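Local coordinates for protein NDP-rhamnosyltransferase (Saccharopolyspora spinosa, PDB 3TSA) that is a GT-B glycosyltransferase whose two Rossmann-like domains, each built on a parallel sheet, face each other across a cleft, at residues Leu177-Pro181 with Pro192-Val197; Val19-Trp23 with Tyr199-Asn203; Ala328-Ile332 with Gly358-Ala363; Ala244-Leu248 with Phe346-Ala351; Met228-Thr233 with Gln314-Gln318. All blocks are in the same frame, centred on the assembly; numbering follows the deposited sequence.

Interaction 1 of 5, residues Leu177-Pro181 with Pro192-Val197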
# COMPACT_ATOMS: atom_id res chain seq x y z
N LEU A 177 -21.80 -9.68 8.24
CA LEU A 177 -21.68 -9.60 6.78
C LEU A 177 -20.51 -10.57 6.45
O LEU A 177 -19.58 -10.69 7.24
CB LEU A 177 -21.30 -8.14 6.45
CG LEU A 177 -21.09 -7.79 4.99
CD1 LEU A 177 -22.36 -8.18 4.22
CD2 LEU A 177 -20.74 -6.29 4.81
N ILE A 178 -20.58 -11.26 5.32
CA ILE A 178 -19.38 -12.01 4.78
C ILE A 178 -19.06 -11.36 3.45
O ILE A 178 -20.00 -11.16 2.64
CB ILE A 178 -19.72 -13.48 4.50
CG1 ILE A 178 -20.20 -14.10 5.84
CG2 ILE A 178 -18.47 -14.17 4.04
CD1 ILE A 178 -20.80 -15.55 5.70
N LEU A 179 -17.78 -10.98 3.22
CA LEU A 179 -17.45 -10.45 1.88
C LEU A 179 -16.81 -11.59 1.08
O LEU A 179 -16.01 -12.33 1.63
CB LEU A 179 -16.47 -9.30 1.95
CG LEU A 179 -16.98 -8.12 2.80
CD1 LEU A 179 -15.88 -7.07 2.72
CD2 LEU A 179 -18.22 -7.54 2.22
N ASP A 180 -17.15 -11.70 -0.21
CA ASP A 180 -16.71 -12.86 -1.00
C ASP A 180 -16.21 -12.40 -2.37
O ASP A 180 -17.03 -11.99 -3.24
CB ASP A 180 -17.98 -13.81 -1.14
CG ASP A 180 -17.62 -15.12 -1.72
OD1 ASP A 180 -16.45 -15.29 -2.17
OD2 ASP A 180 -18.53 -16.03 -1.72
N PRO A 181 -14.88 -12.56 -2.66
CA PRO A 181 -14.36 -12.23 -3.96
C PRO A 181 -14.36 -13.44 -4.95
O PRO A 181 -13.96 -13.31 -6.10
CB PRO A 181 -12.91 -11.84 -3.63
CG PRO A 181 -12.48 -12.88 -2.52
CD PRO A 181 -13.84 -12.98 -1.68
N PRO A 192 -22.25 -20.19 3.06
CA PRO A 192 -23.37 -19.27 3.29
C PRO A 192 -23.25 -18.09 2.35
O PRO A 192 -22.11 -17.78 1.92
CB PRO A 192 -23.10 -18.80 4.74
CG PRO A 192 -22.72 -20.03 5.41
CD PRO A 192 -21.59 -20.46 4.36
N GLN A 193 -24.34 -17.42 2.01
CA GLN A 193 -24.26 -16.30 1.07
C GLN A 193 -23.35 -15.14 1.62
O GLN A 193 -23.36 -14.80 2.81
CB GLN A 193 -25.66 -15.75 0.76
CG GLN A 193 -25.65 -14.56 -0.23
CD GLN A 193 -27.01 -14.02 -0.46
OE1 GLN A 193 -28.01 -14.68 -0.15
NE2 GLN A 193 -27.08 -12.79 -1.02
N GLY A 194 -22.51 -14.60 0.75
CA GLY A 194 -21.72 -13.43 1.11
C GLY A 194 -21.88 -12.35 0.04
O GLY A 194 -22.21 -12.61 -1.13
N ALA A 195 -21.65 -11.13 0.44
CA ALA A 195 -21.75 -9.99 -0.45
C ALA A 195 -20.53 -9.97 -1.44
O ALA A 195 -19.39 -10.25 -1.01
CB ALA A 195 -21.74 -8.71 0.40
N PRO A 196 -20.77 -9.66 -2.74
CA PRO A 196 -19.67 -9.67 -3.72
C PRO A 196 -18.70 -8.54 -3.47
O PRO A 196 -19.16 -7.43 -3.21
CB PRO A 196 -20.34 -9.53 -5.11
CG PRO A 196 -21.79 -8.89 -4.75
CD PRO A 196 -22.09 -9.32 -3.33
N VAL A 197 -17.40 -8.84 -3.59
CA VAL A 197 -16.40 -7.76 -3.70
C VAL A 197 -15.46 -8.15 -4.82
O VAL A 197 -14.90 -9.25 -4.79
CB VAL A 197 -15.68 -7.42 -2.34
CG1 VAL A 197 -14.89 -8.66 -1.72
CG2 VAL A 197 -14.73 -6.27 -2.52
O HOH W 1 -23.18 -11.95 4.11
O HOH W 2 -21.31 -16.08 -1.48
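Val197 turns its CG1 methyl onto the neighbouring strand, 4.0 Å from Leu179 CB. With that branch lying between its own backbone N and carbonyl carbon (chi1 60°), the methyl also meets the backbone at Pro181. Val197 N gives a bond of 3.2 Å to Asp180 O, reaching it from above the carbonyl plane. Ala195 uses both of its polar backbone groups. Its N binds Ile178 O at 2.8 Å, and its O receives Asp180 N at the same 2.8 Å. A small side chain suits Ala195, since its CB must fit beside Leu177 CD1 at 3.9 Å. Ile178, extended beyond CG1, carries CD1 out to Pro192 CB at 4.1 Å. Gly194 CA lies 3.2 Å from Ile178 O, and a side chain there would point at that strand, so glycine fits. One water joins Ile178 N to Gln193 O; another links Gly194 N to Asp180 OD2, a carboxylate oxygen that also forms a salt bridge with Arg142. Pro196 has no N-H to give, and the ladder, bonded through Ala195 and Val197, asks for none. This staggered bonding is the parallel ladder that closes one edge of the N-terminal Rossmann-like sheet of a GT-B protein.

Interaction 2 of 5, residues Val19-Trp23 with Tyr199-Asn203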
# COMPACT_ATOMS: atom_id res chain seq x y z
N VAL A 19 -5.80 -6.80 0.96
CA VAL A 19 -5.00 -5.53 0.88
C VAL A 19 -5.70 -4.39 0.09
O VAL A 19 -5.78 -3.25 0.61
CB VAL A 19 -3.57 -5.82 0.37
CG1 VAL A 19 -2.97 -4.59 -0.29
CG2 VAL A 19 -2.63 -6.37 1.44
N PRO A 20 -6.29 -4.69 -1.08
CA PRO A 20 -6.97 -3.66 -1.85
C PRO A 20 -8.13 -3.04 -1.02
O PRO A 20 -8.39 -1.78 -1.12
CB PRO A 20 -7.50 -4.47 -3.05
CG PRO A 20 -6.34 -5.42 -3.29
CD PRO A 20 -6.00 -5.87 -1.93
N LEU A 21 -8.86 -3.88 -0.26
CA LEU A 21 -9.93 -3.34 0.60
C LEU A 21 -9.33 -2.41 1.70
O LEU A 21 -9.92 -1.36 2.04
CB LEU A 21 -10.75 -4.48 1.24
CG LEU A 21 -11.96 -4.04 2.05
CD1 LEU A 21 -12.97 -3.14 1.29
CD2 LEU A 21 -12.71 -5.29 2.53
N CYS A 22 -8.21 -2.82 2.28
CA CYS A 22 -7.55 -2.00 3.31
C CYS A 22 -7.19 -0.64 2.69
O CYS A 22 -7.36 0.41 3.37
CB CYS A 22 -6.28 -2.69 3.82
SG CYS A 22 -6.69 -4.06 4.91
N TRP A 23 -6.71 -0.66 1.43
CA TRP A 23 -6.25 0.56 0.76
C TRP A 23 -7.49 1.37 0.42
O TRP A 23 -7.43 2.57 0.54
CB TRP A 23 -5.69 0.25 -0.57
CG TRP A 23 -4.34 -0.22 -0.60
CD1 TRP A 23 -3.35 -0.07 0.39
CD2 TRP A 23 -3.74 -0.90 -1.71
NE1 TRP A 23 -2.20 -0.67 -0.08
CE2 TRP A 23 -2.40 -1.16 -1.36
CE3 TRP A 23 -4.21 -1.30 -3.01
CZ2 TRP A 23 -1.51 -1.82 -2.28
CZ3 TRP A 23 -3.38 -2.02 -3.82
CH2 TRP A 23 -2.04 -2.28 -3.46
N TYR A 199 -12.37 -8.95 -7.03
CA TYR A 199 -10.94 -9.29 -6.80
C TYR A 199 -10.12 -8.23 -7.55
O TYR A 199 -10.34 -8.04 -8.76
CB TYR A 199 -10.65 -10.72 -7.33
CG TYR A 199 -9.18 -11.03 -7.13
CD1 TYR A 199 -8.67 -11.22 -5.81
CD2 TYR A 199 -8.32 -10.98 -8.18
CE1 TYR A 199 -7.30 -11.38 -5.59
CE2 TYR A 199 -6.95 -11.21 -7.98
CZ TYR A 199 -6.45 -11.38 -6.70
OH TYR A 199 -5.04 -11.53 -6.56
N VAL A 200 -9.14 -7.62 -6.85
CA VAL A 200 -8.18 -6.72 -7.51
C VAL A 200 -6.86 -7.42 -7.35
O VAL A 200 -6.46 -7.71 -6.24
CB VAL A 200 -8.12 -5.39 -6.76
CG1 VAL A 200 -6.97 -4.53 -7.34
CG2 VAL A 200 -9.42 -4.67 -6.98
N PRO A 201 -6.18 -7.66 -8.46
CA PRO A 201 -4.94 -8.40 -8.28
C PRO A 201 -3.98 -7.59 -7.42
O PRO A 201 -3.77 -6.38 -7.64
CB PRO A 201 -4.43 -8.62 -9.72
CG PRO A 201 -5.70 -8.69 -10.52
CD PRO A 201 -6.58 -7.57 -9.87
N TYR A 202 -3.52 -8.19 -6.36
CA TYR A 202 -2.42 -7.66 -5.59
C TYR A 202 -1.56 -8.81 -5.34
O TYR A 202 -1.94 -9.74 -4.62
CB TYR A 202 -2.86 -7.09 -4.22
CG TYR A 202 -1.66 -6.66 -3.42
CD1 TYR A 202 -0.83 -5.61 -3.87
CD2 TYR A 202 -1.30 -7.35 -2.25
CE1 TYR A 202 0.32 -5.26 -3.12
CE2 TYR A 202 -0.12 -7.02 -1.46
CZ TYR A 202 0.66 -5.91 -1.95
OH TYR A 202 1.84 -5.57 -1.27
N ASN A 203 -0.36 -8.74 -5.93
CA ASN A 203 0.61 -9.79 -5.78
C ASN A 203 1.94 -9.26 -5.23
O ASN A 203 3.03 -9.77 -5.60
CB ASN A 203 0.90 -10.41 -7.16
CG ASN A 203 -0.33 -10.48 -8.06
OD1 ASN A 203 -0.33 -9.88 -9.15
ND2 ASN A 203 -1.31 -11.27 -7.66
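Val200 lies flank to flank with Pro20, the two side chains running antiparallel, with Val200 CB 3.9 Å from Pro20 CB. Its carbonyl joins in, for Val200 O lies 3.7 Å from Pro20 CG. Proline suits the first turn of the helix, where a backbone N-H has no helical acceptor to serve and the ring can be spent on packing. Pro201 turns its side chain away and carries the chain on to Tyr202, which has the largest share of the buried surface. With CG anti to its backbone N (chi1 175°), Tyr202 swings its ring into the corner between Val19 and Trp23, and its CB rests 4.0 Å from Pro20 CG. Val19 CG1 stands over the ring face, 3.8 Å from the centroid. On that same face Trp23 presents an edge in an offset edge-to-face pair, the planes 79° apart and Trp23 CH2 3.6 Å from Tyr202 CD1. The Val19 methyl thus fills the angle between two rings. Asn203, beyond them, bonds Asn281 N and Thr301. Trp23 gives its NE1 proton to Ala47 O and stacks on Trp23 of the second subunit, so the contact forms part of the dimer interface. Helix 19-27 itself is flanked by strand 31-36, touched by Cys22, and by helix 376-385, whose Pro376 packs on both Pro20 and Val200.

Interaction 3 of 5, residues Ala328-Ile332 with Gly358-Ala363. Unlike the reference sequence in segment 358-363: Ala361 (reference Ser).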
# COMPACT_ATOMS: atom_id res chain seq x y z
N ALA A 328 -15.74 -25.57 -15.26
CA ALA A 328 -16.00 -24.31 -16.03
C ALA A 328 -15.44 -24.28 -17.42
O ALA A 328 -15.77 -23.37 -18.21
CB ALA A 328 -15.55 -23.07 -15.26
N GLY A 329 -14.55 -25.24 -17.75
CA GLY A 329 -13.87 -25.28 -19.04
C GLY A 329 -12.62 -24.40 -19.07
O GLY A 329 -12.04 -24.26 -20.12
N ALA A 330 -12.27 -23.75 -17.95
CA ALA A 330 -11.25 -22.68 -17.93
C ALA A 330 -9.90 -23.22 -17.52
O ALA A 330 -8.96 -22.45 -17.26
CB ALA A 330 -11.68 -21.50 -16.92
N GLY A 331 -9.80 -24.54 -17.40
CA GLY A 331 -8.48 -25.10 -16.97
C GLY A 331 -8.57 -26.60 -16.91
O GLY A 331 -9.61 -27.23 -17.27
N ILE A 332 -7.45 -27.16 -16.47
CA ILE A 332 -7.37 -28.62 -16.28
C ILE A 332 -6.91 -28.83 -14.83
O ILE A 332 -6.04 -28.11 -14.35
CB ILE A 332 -6.42 -29.25 -17.32
CG1 ILE A 332 -7.09 -29.29 -18.72
CG2 ILE A 332 -6.08 -30.73 -16.91
CD1 ILE A 332 -6.16 -29.73 -19.80
N GLY A 358 -10.87 -22.47 -26.54
CA GLY A 358 -12.02 -22.59 -25.65
C GLY A 358 -11.66 -22.48 -24.18
O GLY A 358 -12.49 -22.02 -23.40
N PHE A 359 -10.43 -22.85 -23.82
CA PHE A 359 -10.08 -22.71 -22.41
C PHE A 359 -10.02 -21.22 -22.02
O PHE A 359 -10.61 -20.83 -21.01
CB PHE A 359 -8.76 -23.39 -22.12
CG PHE A 359 -8.85 -24.89 -22.07
CD1 PHE A 359 -9.23 -25.52 -20.89
CD2 PHE A 359 -8.60 -25.66 -23.23
CE1 PHE A 359 -9.38 -26.91 -20.85
CE2 PHE A 359 -8.62 -27.08 -23.18
CZ PHE A 359 -9.05 -27.69 -21.99
N ALA A 360 -9.36 -20.39 -22.86
CA ALA A 360 -9.23 -18.99 -22.60
C ALA A 360 -10.65 -18.39 -22.64
O ALA A 360 -10.95 -17.50 -21.83
CB ALA A 360 -8.36 -18.32 -23.69
N ALA A 361 -11.47 -18.86 -23.56
CA ALA A 361 -12.86 -18.31 -23.68
C ALA A 361 -13.67 -18.55 -22.41
O ALA A 361 -14.37 -17.67 -21.93
CB ALA A 361 -13.58 -18.89 -24.85
N ALA A 362 -13.56 -19.76 -21.86
CA ALA A 362 -14.17 -20.12 -20.57
C ALA A 362 -13.59 -19.31 -19.44
O ALA A 362 -14.33 -18.90 -18.54
CB ALA A 362 -13.96 -21.65 -20.30
N ALA A 363 -12.27 -19.06 -19.46
CA ALA A 363 -11.70 -18.22 -18.40
C ALA A 363 -12.24 -16.76 -18.49
O ALA A 363 -12.42 -16.12 -17.46
CB ALA A 363 -10.19 -18.20 -18.45
O HOH W 3 -16.70 -20.82 -18.09
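A Schellman motif closes helix 318-327 at Gly329, and on this helix end rests Ala362 of helix 358-371; the chain then enters strand 331-333, an edge strand of the C-terminal Rossmann-like sheet. Glycine suits the motif because phi is positive (85°) and because Ala362 CB crowds in beside it. That methyl sits by two carbonyls, 3.2 Å from Gly329 O and 3.3 Å from Ala328 O, a snug fit for so small a group. Gly329 O also receives a CA-H...O contact from Phe359 CA at 3.4 Å, nearly straight at 165°. Phe359 contributes the greatest buried area of the contact. With CG anti to its carbonyl carbon (chi1 -75°), its ring reaches along the emerging strand: Gly331 N lies in the ring plane at the edge, and Gly331 O is 3.6 Å from Phe359 CE1, also at the edge. Ile332 CG1 ends this row at 3.9 Å from Phe359 CE1, while Val353 of helix 343-354 packs on both side chains. On the buried side Ala330 CB meets Ala363 CB at 3.9 Å, small against small. At the partly exposed end a water donates to both segments, at 2.7 Å to Ala328 O and 3.1 Å to Ala362 O.

Interaction 4 of 5, residues Ala244-Leu248 with Phe346-Ala351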
# COMPACT_ATOMS: atom_id res chain seq x y z
N ALA A 244 7.33 -30.79 -17.31
CA ALA A 244 6.27 -30.90 -18.28
C ALA A 244 6.26 -29.69 -19.24
O ALA A 244 6.06 -29.87 -20.48
CB ALA A 244 4.95 -31.04 -17.54
N ALA A 245 6.44 -28.48 -18.71
CA ALA A 245 6.34 -27.29 -19.56
C ALA A 245 7.54 -27.21 -20.50
O ALA A 245 7.37 -26.96 -21.70
CB ALA A 245 6.23 -25.96 -18.73
N THR A 246 8.73 -27.37 -19.97
CA THR A 246 9.90 -27.00 -20.80
C THR A 246 10.18 -28.04 -21.89
O THR A 246 10.87 -27.75 -22.88
CB THR A 246 11.17 -26.76 -19.97
OG1 THR A 246 11.49 -27.93 -19.17
CG2 THR A 246 10.99 -25.53 -19.06
N GLU A 247 9.69 -29.26 -21.69
CA GLU A 247 9.85 -30.28 -22.68
C GLU A 247 8.92 -30.16 -23.86
O GLU A 247 9.11 -30.80 -24.87
CB GLU A 247 9.60 -31.61 -22.02
CG GLU A 247 10.79 -32.03 -21.19
CD GLU A 247 10.65 -33.47 -20.69
OE1 GLU A 247 11.25 -33.73 -19.63
OE2 GLU A 247 9.93 -34.30 -21.36
N LEU A 248 7.88 -29.34 -23.74
CA LEU A 248 6.87 -29.25 -24.75
C LEU A 248 7.34 -28.32 -25.85
O LEU A 248 7.93 -27.26 -25.55
CB LEU A 248 5.56 -28.76 -24.12
CG LEU A 248 4.35 -28.97 -25.03
CD1 LEU A 248 4.07 -30.41 -25.33
CD2 LEU A 248 3.12 -28.26 -24.55
N PHE A 346 0.62 -34.82 -17.75
CA PHE A 346 0.89 -33.39 -17.42
C PHE A 346 1.24 -32.62 -18.71
O PHE A 346 0.62 -31.58 -19.04
CB PHE A 346 1.98 -33.36 -16.37
CG PHE A 346 2.14 -32.06 -15.59
CD1 PHE A 346 1.73 -30.84 -16.12
CD2 PHE A 346 2.69 -32.10 -14.29
CE1 PHE A 346 1.89 -29.68 -15.37
CE2 PHE A 346 2.87 -30.95 -13.53
CZ PHE A 346 2.45 -29.70 -14.09
N THR A 347 2.19 -33.19 -19.47
CA THR A 347 2.58 -32.61 -20.76
C THR A 347 1.39 -32.53 -21.70
O THR A 347 1.20 -31.47 -22.35
CB THR A 347 3.72 -33.53 -21.36
OG1 THR A 347 4.83 -33.39 -20.46
CG2 THR A 347 4.14 -32.97 -22.65
N ASP A 348 0.61 -33.61 -21.78
CA ASP A 348 -0.52 -33.66 -22.70
C ASP A 348 -1.55 -32.57 -22.29
O ASP A 348 -2.18 -31.93 -23.18
CB ASP A 348 -1.17 -35.07 -22.73
CG ASP A 348 -0.37 -36.08 -23.53
OD1 ASP A 348 0.58 -35.71 -24.18
OD2 ASP A 348 -0.70 -37.27 -23.48
N SER A 349 -1.64 -32.31 -21.00
CA SER A 349 -2.62 -31.32 -20.49
C SER A 349 -2.21 -29.91 -20.94
O SER A 349 -3.05 -29.08 -21.30
CB SER A 349 -2.69 -31.34 -18.97
OG SER A 349 -3.30 -32.52 -18.53
N ILE A 350 -0.94 -29.62 -20.84
CA ILE A 350 -0.45 -28.33 -21.32
C ILE A 350 -0.72 -28.16 -22.79
O ILE A 350 -1.28 -27.13 -23.21
CB ILE A 350 1.09 -28.18 -21.07
CG1 ILE A 350 1.37 -28.17 -19.55
CG2 ILE A 350 1.58 -26.83 -21.71
CD1 ILE A 350 2.89 -28.21 -19.18
N ALA A 351 -0.36 -29.17 -23.58
CA ALA A 351 -0.61 -29.13 -25.02
C ALA A 351 -2.10 -28.94 -25.33
O ALA A 351 -2.41 -28.21 -26.25
CB ALA A 351 -0.08 -30.43 -25.72
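Ala244 points its methyl at the face of the Phe346 ring, making the one CH-pi contact here: Ala244 CB is 3.8 Å from the ring centroid and 24° off the normal, displaced toward the CD1 side. Alanine lets the backbones approach closely, with Ala244 CA only 4.8 Å from Thr347 CA.

The other apolar contacts involve branched side chains. Ile350 extends its CD1 to helix 236-246, 3.6 Å from Ala245 CA and 3.9 Å from Ala244 CB. Leu248 reaches across to helix 343-354. With its CG anti to the backbone N (chi1 -165°), it splits its two methyls between different residues. Leu248 CD2 lies 3.5 Å from Ile350 CG2 and 4.0 Å from Ala351 CB, whereas Leu248 CD1 reaches Thr347 CG2 at 3.7 Å. Leu248 and Ile350 lie side by side, pointing opposite ways.

Polar groups take a secondary part. Thr347 OG1 packs 3.6 Å from Ala244 CA, but its hydrogen bond goes to His343 O one turn back, so threonine offers a methyl to Leu248 without leaving its hydroxyl wanting. Glu247 OE2 bonds His343 NE2, a polar link between the two parts of the chain on the exposed side.

Phe346 and Ile350 also touch strands 289-292 and 309-311, which places this helix pair against the C-terminal sheet. No hydrogen bond crosses between the segments, and Ala244 O is buried without a partner; the chemistry implies cohesion by close apolar fit, at the price of one unsatisfied carbonyl.

Interaction 5 of 5, residues Met228-Thr233 with Gln314-Gln318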
# COMPACT_ATOMS: atom_id res chain seq x y z
N MET A 228 4.12 -20.61 0.92
CA MET A 228 3.48 -21.55 1.90
C MET A 228 3.32 -22.92 1.26
O MET A 228 3.58 -23.89 1.93
CB MET A 228 2.11 -21.09 2.45
CG MET A 228 2.05 -19.90 3.38
SD MET A 228 2.87 -19.94 4.98
CE MET A 228 2.07 -21.39 5.76
N VAL A 229 2.85 -22.95 0.03
CA VAL A 229 2.66 -24.20 -0.69
C VAL A 229 3.98 -24.98 -0.80
O VAL A 229 4.01 -26.09 -0.38
CB VAL A 229 2.00 -24.01 -2.07
CG1 VAL A 229 1.88 -25.39 -2.79
CG2 VAL A 229 0.58 -23.43 -1.88
N LEU A 230 5.06 -24.36 -1.28
CA LEU A 230 6.35 -25.07 -1.46
C LEU A 230 7.03 -25.44 -0.16
O LEU A 230 7.74 -26.45 -0.11
CB LEU A 230 7.32 -24.29 -2.40
CG LEU A 230 6.79 -24.05 -3.81
CD1 LEU A 230 7.76 -23.10 -4.53
CD2 LEU A 230 6.67 -25.45 -4.50
N ASN A 231 6.86 -24.60 0.87
CA ASN A 231 7.26 -24.99 2.23
C ASN A 231 6.60 -26.29 2.63
O ASN A 231 7.18 -27.13 3.31
CB ASN A 231 6.97 -23.87 3.26
CG ASN A 231 8.01 -22.75 3.18
OD1 ASN A 231 8.97 -22.88 2.43
ND2 ASN A 231 7.80 -21.65 3.94
N ALA A 232 5.35 -26.44 2.23
CA ALA A 232 4.59 -27.62 2.64
C ALA A 232 4.95 -28.86 1.77
O ALA A 232 5.10 -29.96 2.29
CB ALA A 232 3.06 -27.33 2.61
N THR A 233 5.02 -28.65 0.46
CA THR A 233 5.12 -29.72 -0.53
C THR A 233 6.58 -30.21 -0.78
O THR A 233 6.77 -31.35 -1.22
CB THR A 233 4.55 -29.29 -1.90
OG1 THR A 233 5.28 -28.16 -2.42
CG2 THR A 233 3.02 -28.98 -1.84
N GLN A 314 -3.07 -29.00 -3.66
CA GLN A 314 -2.27 -29.60 -2.57
C GLN A 314 -3.04 -29.71 -1.26
O GLN A 314 -2.98 -30.74 -0.56
CB GLN A 314 -0.95 -28.81 -2.37
CG GLN A 314 -0.13 -28.62 -3.63
CD GLN A 314 0.35 -29.96 -4.24
OE1 GLN A 314 0.36 -30.10 -5.46
NE2 GLN A 314 0.72 -30.92 -3.39
N TYR A 315 -3.73 -28.63 -0.88
CA TYR A 315 -4.29 -28.61 0.44
C TYR A 315 -5.44 -27.59 0.53
O TYR A 315 -5.70 -26.85 -0.43
CB TYR A 315 -3.20 -28.35 1.50
CG TYR A 315 -2.39 -27.05 1.39
CD1 TYR A 315 -2.90 -25.82 0.84
CD2 TYR A 315 -1.09 -27.04 1.91
CE1 TYR A 315 -2.08 -24.67 0.82
CE2 TYR A 315 -0.34 -25.94 1.93
CZ TYR A 315 -0.81 -24.77 1.38
OH TYR A 315 0.01 -23.66 1.42
N PHE A 316 -6.10 -27.58 1.69
CA PHE A 316 -7.20 -26.63 1.99
C PHE A 316 -8.26 -26.52 0.90
O PHE A 316 -8.90 -27.54 0.58
CB PHE A 316 -6.64 -25.31 2.51
CG PHE A 316 -5.92 -25.49 3.80
CD1 PHE A 316 -6.62 -25.90 4.96
CD2 PHE A 316 -4.51 -25.45 3.86
CE1 PHE A 316 -5.94 -26.18 6.20
CE2 PHE A 316 -3.81 -25.74 5.09
CZ PHE A 316 -4.55 -26.09 6.26
N ASP A 317 -8.43 -25.32 0.32
CA ASP A 317 -9.50 -25.05 -0.65
C ASP A 317 -9.08 -25.35 -2.05
O ASP A 317 -9.90 -25.22 -2.99
CB ASP A 317 -9.84 -23.52 -0.57
CG ASP A 317 -8.64 -22.65 -0.79
OD1 ASP A 317 -7.56 -22.93 -0.23
OD2 ASP A 317 -8.76 -21.62 -1.48
N GLN A 318 -7.85 -25.87 -2.23
CA GLN A 318 -7.29 -25.96 -3.61
C GLN A 318 -7.95 -27.00 -4.50
O GLN A 318 -8.08 -26.77 -5.72
CB GLN A 318 -5.75 -26.17 -3.63
CG GLN A 318 -5.06 -24.93 -2.98
CD GLN A 318 -3.63 -25.16 -2.71
OE1 GLN A 318 -3.17 -26.31 -2.72
NE2 GLN A 318 -2.89 -24.06 -2.44
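Val229 and Tyr315 form the tight part of this contact. Tyr315 OH lies 3.4 Å from Val229 CG2, and the ring carbon Tyr315 CZ is 3.8 Å from the same methyl. The hydroxyl also comes near Val229 N, but the angle is poor and no hydrogen bond forms. Ala232 CB meets the ring at its edge, 3.7 Å from Tyr315 CE2, a small methyl that lets the ring come close. Beside them the aliphatic part of Gln314 fills in, its CG 3.9 Å from Val229 CG1 and 3.6 Å from Thr233 CG2.

The backbone of Tyr315 is held by its own loop. Residues Tyr315 to Gln318 make a type II' beta turn at the start of helix 318-327, and Gln318 reaches back so that its OE1 accepts two bonds, from Gln314 N at 2.9 Å, in the carbonyl plane, and from Tyr315 N at 3.0 Å, well out of that plane. A glutamine suits this place, being long enough to span the turn. Such loops follow the strands of a Rossmann-like domain, and this one faces the other half of the protein: Asp317 OD2 bonds Trp143 NE1, and the Phe316 ring meets that of Phe76.

The looser side lies toward Met228. Of its side chain CB comes closest, 3.5 Å from Tyr315 OH; the rest packs on Tyr11, and Asn231 remains exposed on the helix.

Overall arrangement
Interactions 1 and 2 belong to the N-terminal half and touch, Leu179 CD1 lying 3.6 Å from Leu21 CD2, so the edge of the first sheet leans on the helix at the dimer interface. Interactions 3 and 4 share the C-terminal half, their centres about 17 Å apart. Ile332 CD1 packs 3.5 Å from Ser349 O, and helices 343-354 and 358-371, one from each contact, are consecutive. Interaction 5 touches none of the others, its nearest atoms about 8 Å from interaction 4 and about 10 Å from interaction 1; its 314-318 loop meets the N-terminal half. A bound magnesium ion is about 7 Å from the Asp180 side chain of interaction 1.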